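Local coordinates for protein cocosin 1 acidic chain (Cocos nucifera, PDB 5WPW) that serves as a seed storage protein of coconut, a hexameric 11S globulin of the cupin superfamily that acts as a nutrient reservoir, at residues A123-N128 and L219-P224. The protein carries 2 engineered substitutions. Numbering follows the deposited sequence.
Sequences AYWCYN and LQVLRP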
ATOM      1  N   ALA A 123       2.772 -15.916 -22.087  1.00 28.28           N
ATOM      2  CA  ALA A 123       2.832 -16.185 -23.523  1.00 30.00           C
ATOM      3  C   ALA A 123       2.256 -15.037 -24.350  1.00 25.60           C
ATOM      4  O   ALA A 123       1.178 -14.500 -24.055  1.00 28.02           O
ATOM      5  CB  ALA A 123       2.092 -17.482 -23.853  1.00 27.87           C
ATOM      6  N   TYR A 124       2.963 -14.704 -25.430  1.00 23.53           N
ATOM      7  CA  TYR A 124       2.716 -13.530 -26.261  1.00 28.66           C
ATOM      8  C   TYR A 124       2.863 -13.909 -27.733  1.00 28.50           C
ATOM      9  O   TYR A 124       3.792 -14.645 -28.081  1.00 30.98           O
ATOM     10  CB  TYR A 124       3.736 -12.454 -25.903  1.00 25.80           C
ATOM     11  CG  TYR A 124       3.827 -11.229 -26.784  1.00 30.78           C
ATOM     12  CD1 TYR A 124       2.909 -10.202 -26.659  1.00 31.59           C
ATOM     13  CD2 TYR A 124       4.870 -11.070 -27.692  1.00 32.73           C
ATOM     14  CE1 TYR A 124       2.992  -9.062 -27.434  1.00 35.04           C
ATOM     15  CE2 TYR A 124       4.967  -9.920 -28.478  1.00 34.43           C
ATOM     16  CZ  TYR A 124       4.017  -8.924 -28.340  1.00 40.62           C
ATOM     17  OH  TYR A 124       4.079  -7.771 -29.098  1.00 42.26           O
ATOM     18  N   TRP A 125       1.977 -13.389 -28.592  1.00 25.65           N
ATOM     19  CA  TRP A 125       2.109 -13.555 -30.041  1.00 26.45           C
ATOM     20  C   TRP A 125       1.616 -12.290 -30.747  1.00 29.69           C
ATOM     21  O   TRP A 125       0.868 -11.486 -30.180  1.00 28.40           O
ATOM     22  CB  TRP A 125       1.353 -14.820 -30.541  1.00 24.32           C
ATOM     23  CG  TRP A 125      -0.118 -14.835 -30.242  1.00 27.14           C
ATOM     24  CD1 TRP A 125      -0.731 -15.438 -29.169  1.00 31.09           C
ATOM     25  CD2 TRP A 125      -1.165 -14.255 -31.025  1.00 23.34           C
ATOM     26  NE1 TRP A 125      -2.087 -15.249 -29.234  1.00 26.18           N
ATOM     27  CE2 TRP A 125      -2.380 -14.517 -30.357  1.00 22.24           C
ATOM     28  CE3 TRP A 125      -1.191 -13.515 -32.220  1.00 26.46           C
ATOM     29  CZ2 TRP A 125      -3.608 -14.077 -30.839  1.00 26.38           C
ATOM     30  CZ3 TRP A 125      -2.418 -13.074 -32.703  1.00 25.99           C
ATOM     31  CH2 TRP A 125      -3.610 -13.353 -32.011  1.00 25.72           C
ATOM     32  N   CYS A 126       2.014 -12.145 -32.013  1.00 26.45           N
ATOM     33  CA  CYS A 126       1.898 -10.877 -32.735  1.00 28.22           C
ATOM     34  C   CYS A 126       1.656 -11.168 -34.203  1.00 26.59           C
ATOM     35  O   CYS A 126       2.458 -11.882 -34.806  1.00 28.55           O
ATOM     36  CB  CYS A 126       3.181 -10.062 -32.602  1.00 25.38           C
ATOM     37  SG  CYS A 126       3.106  -8.454 -33.384  1.00 37.34           S
ATOM     38  N   TYR A 127       0.596 -10.602 -34.774  1.00 27.53           N
ATOM     39  CA  TYR A 127       0.269 -10.853 -36.182  1.00 29.99           C
ATOM     40  C   TYR A 127       0.089  -9.536 -36.935  1.00 29.82           C
ATOM     41  O   TYR A 127      -0.649  -8.646 -36.490  1.00 32.02           O
ATOM     42  CB  TYR A 127      -0.988 -11.713 -36.303  1.00 26.58           C
ATOM     43  CG  TYR A 127      -1.508 -11.894 -37.738  1.00 28.93           C
ATOM     44  CD1 TYR A 127      -0.840 -12.714 -38.647  1.00 33.89           C
ATOM     45  CD2 TYR A 127      -2.671 -11.251 -38.166  1.00 36.30           C
ATOM     46  CE1 TYR A 127      -1.326 -12.889 -39.978  1.00 31.27           C
ATOM     47  CE2 TYR A 127      -3.164 -11.408 -39.494  1.00 30.45           C
ATOM     48  CZ  TYR A 127      -2.488 -12.230 -40.383  1.00 36.55           C
ATOM     49  OH  TYR A 127      -2.980 -12.396 -41.686  1.00 36.59           O
ATOM     50  N   ASN A 128       0.734  -9.434 -38.099  1.00 31.60           N
ATOM     51  CA  ASN A 128       0.655  -8.252 -38.957  1.00 34.12           C
ATOM     52  C   ASN A 128      -0.472  -8.437 -39.963  1.00 41.64           C
ATOM     53  O   ASN A 128      -0.327  -9.192 -40.922  1.00 34.15           O
ATOM     54  CB  ASN A 128       1.990  -8.031 -39.667  1.00 33.77           C
ATOM     55  CG  ASN A 128       1.989  -6.802 -40.573  1.00 33.17           C
ATOM     56  OD1 ASN A 128       0.999  -6.064 -40.661  1.00 31.50           O
ATOM     57  ND2 ASN A 128       3.110  -6.569 -41.222  1.00 33.33           N
ATOM     58  N   LEU A 219      -4.732 -14.751 -41.241  1.00 40.53           N
ATOM     59  CA  LEU A 219      -4.997 -15.318 -39.929  1.00 33.19           C
ATOM     60  C   LEU A 219      -6.336 -14.773 -39.476  1.00 34.10           C
ATOM     61  O   LEU A 219      -6.475 -13.568 -39.266  1.00 39.01           O
ATOM     62  CB  LEU A 219      -3.893 -14.959 -38.940  1.00 36.22           C
ATOM     63  CG  LEU A 219      -4.036 -15.595 -37.561  1.00 36.49           C
ATOM     64  CD1 LEU A 219      -3.490 -16.992 -37.632  1.00 34.93           C
ATOM     65  CD2 LEU A 219      -3.300 -14.772 -36.500  1.00 35.47           C
ATOM     66  N   GLN A 220      -7.318 -15.644 -39.315  1.00 33.57           N
ATOM     67  CA  GLN A 220      -8.613 -15.221 -38.807  1.00 36.60           C
ATOM     68  C   GLN A 220      -8.699 -15.576 -37.332  1.00 34.10           C
ATOM     69  O   GLN A 220      -8.495 -16.733 -36.949  1.00 35.98           O
ATOM     70  CB  GLN A 220      -9.766 -15.855 -39.580  1.00 36.77           C
ATOM     71  CG  GLN A 220      -9.892 -15.333 -41.010  1.00 43.01           C
ATOM     72  CD  GLN A 220     -10.787 -14.109 -41.116  1.00 48.69           C
ATOM     73  OE1 GLN A 220     -10.311 -12.997 -41.357  1.00 51.01           O
ATOM     74  NE2 GLN A 220     -12.090 -14.306 -40.932  1.00 52.47           N
ATOM     75  N   VAL A 221      -8.974 -14.570 -36.513  1.00 39.70           N
ATOM     76  CA  VAL A 221      -9.232 -14.743 -35.094  1.00 38.90           C
ATOM     77  C   VAL A 221     -10.517 -13.989 -34.796  1.00 38.27           C
ATOM     78  O   VAL A 221     -10.995 -13.198 -35.606  1.00 36.31           O
ATOM     79  CB  VAL A 221      -8.075 -14.221 -34.219  1.00 32.80           C
ATOM     80  CG1 VAL A 221      -6.752 -14.783 -34.679  1.00 32.55           C
ATOM     81  CG2 VAL A 221      -8.050 -12.700 -34.229  1.00 37.38           C
ATOM     82  N   LEU A 222     -11.087 -14.237 -33.629  1.00 31.55           N
ATOM     83  CA  LEU A 222     -12.257 -13.468 -33.239  1.00 31.13           C
ATOM     84  C   LEU A 222     -11.815 -12.083 -32.781  1.00 39.24           C
ATOM     85  O   LEU A 222     -10.949 -11.957 -31.907  1.00 36.14           O
ATOM     86  CB  LEU A 222     -13.029 -14.177 -32.132  1.00 31.31           C
ATOM     87  CG  LEU A 222     -13.725 -15.483 -32.532  1.00 33.57           C
ATOM     88  CD1 LEU A 222     -13.630 -16.487 -31.402  1.00 36.03           C
ATOM     89  CD2 LEU A 222     -15.171 -15.188 -32.814  1.00 39.54           C
ATOM     90  N   ARG A 223     -12.388 -11.050 -33.382  1.00 35.45           N
ATOM     91  CA  ARG A 223     -12.047  -9.685 -32.995  1.00 39.40           C
ATOM     92  C   ARG A 223     -13.071  -8.706 -33.550  1.00 44.33           C
ATOM     93  O   ARG A 223     -13.580  -8.894 -34.666  1.00 44.75           O
ATOM     94  CB  ARG A 223     -10.663  -9.309 -33.499  1.00 43.43           C
ATOM     95  CG  ARG A 223     -10.509  -9.543 -34.974  1.00 40.55           C
ATOM     96  CD  ARG A 223      -9.700  -8.452 -35.585  1.00 48.74           C
ATOM     97  NE  ARG A 223      -9.139  -8.878 -36.854  1.00 52.22           N
ATOM     98  CZ  ARG A 223      -8.239  -8.175 -37.520  1.00 53.28           C
ATOM     99  NH1 ARG A 223      -7.821  -7.020 -37.013  1.00 50.07           N
ATOM    100  NH2 ARG A 223      -7.763  -8.623 -38.676  1.00 56.07           N
ATOM    101  N   PRO A 224     -13.412  -7.652 -32.795  1.00 44.22           N
ATOM    102  CA  PRO A 224     -14.293  -6.602 -33.309  1.00 43.76           C
ATOM    103  C   PRO A 224     -13.505  -5.610 -34.157  1.00 45.89           C
ATOM    104  O   PRO A 224     -13.777  -5.490 -35.351  1.00 52.67           O
ATOM    105  CB  PRO A 224     -14.843  -5.938 -32.034  1.00 44.96           C
ATOM    106  CG  PRO A 224     -14.246  -6.701 -30.865  1.00 38.22           C
ATOM    107  CD  PRO A 224     -13.029  -7.399 -31.396  1.00 39.69           C
TER
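Y127 lays one face of its ring against L219, one of two residues, with V221, through which an extended loop meets strand 124-127 of the N-terminal cupin domain. In this antiparallel beta-barrel fold, successive residues of a strand point to opposite sides of the sheet, so W125 and Y127, two apart, both face the loop 219-224. L219 CB sits over the tyrosine ring in a CH-pi contact, 3.5 Å from the ring centroid and 15° off the normal, displaced toward the hydroxyl-bearing rim. The two side chains run past each other in opposite directions: with CG anti to the backbone N of L219 (chi1 -176°), the leucine reaches back along the ring, and its CD2 lies 3.6 Å from Y127 CG. Tyrosine suits this place because it offers a flat apolar face to the leucine and a polar end to the main chain. Leucine suits its own because its CB covers the tyrosine while its CD2 methyl goes on to the tryptophan, 4.3 Å from W125 CZ3. V221, two residues on and again directed at the strand, adds its CG1 methyl 4.4 Å from W125 CH2, approaching the indole obliquely as the leucine does.

Farther out, backbone bonds to G73 and I71 tie W125 and Y127 into the sheet beside strand 70-74, and V107 of strand 107-110 also packs on the indole. A neighbouring subunit packs here too: its P385 touches both W125 and V221, and its E387 accepts a hydrogen bond from the backbone N of Q220, which places the loop at a subunit interface. At the tyrosine's far end, the backbone N of L219 donates to Y127 OH across 3.0 Å, a bond bent to 140° at the hydrogen.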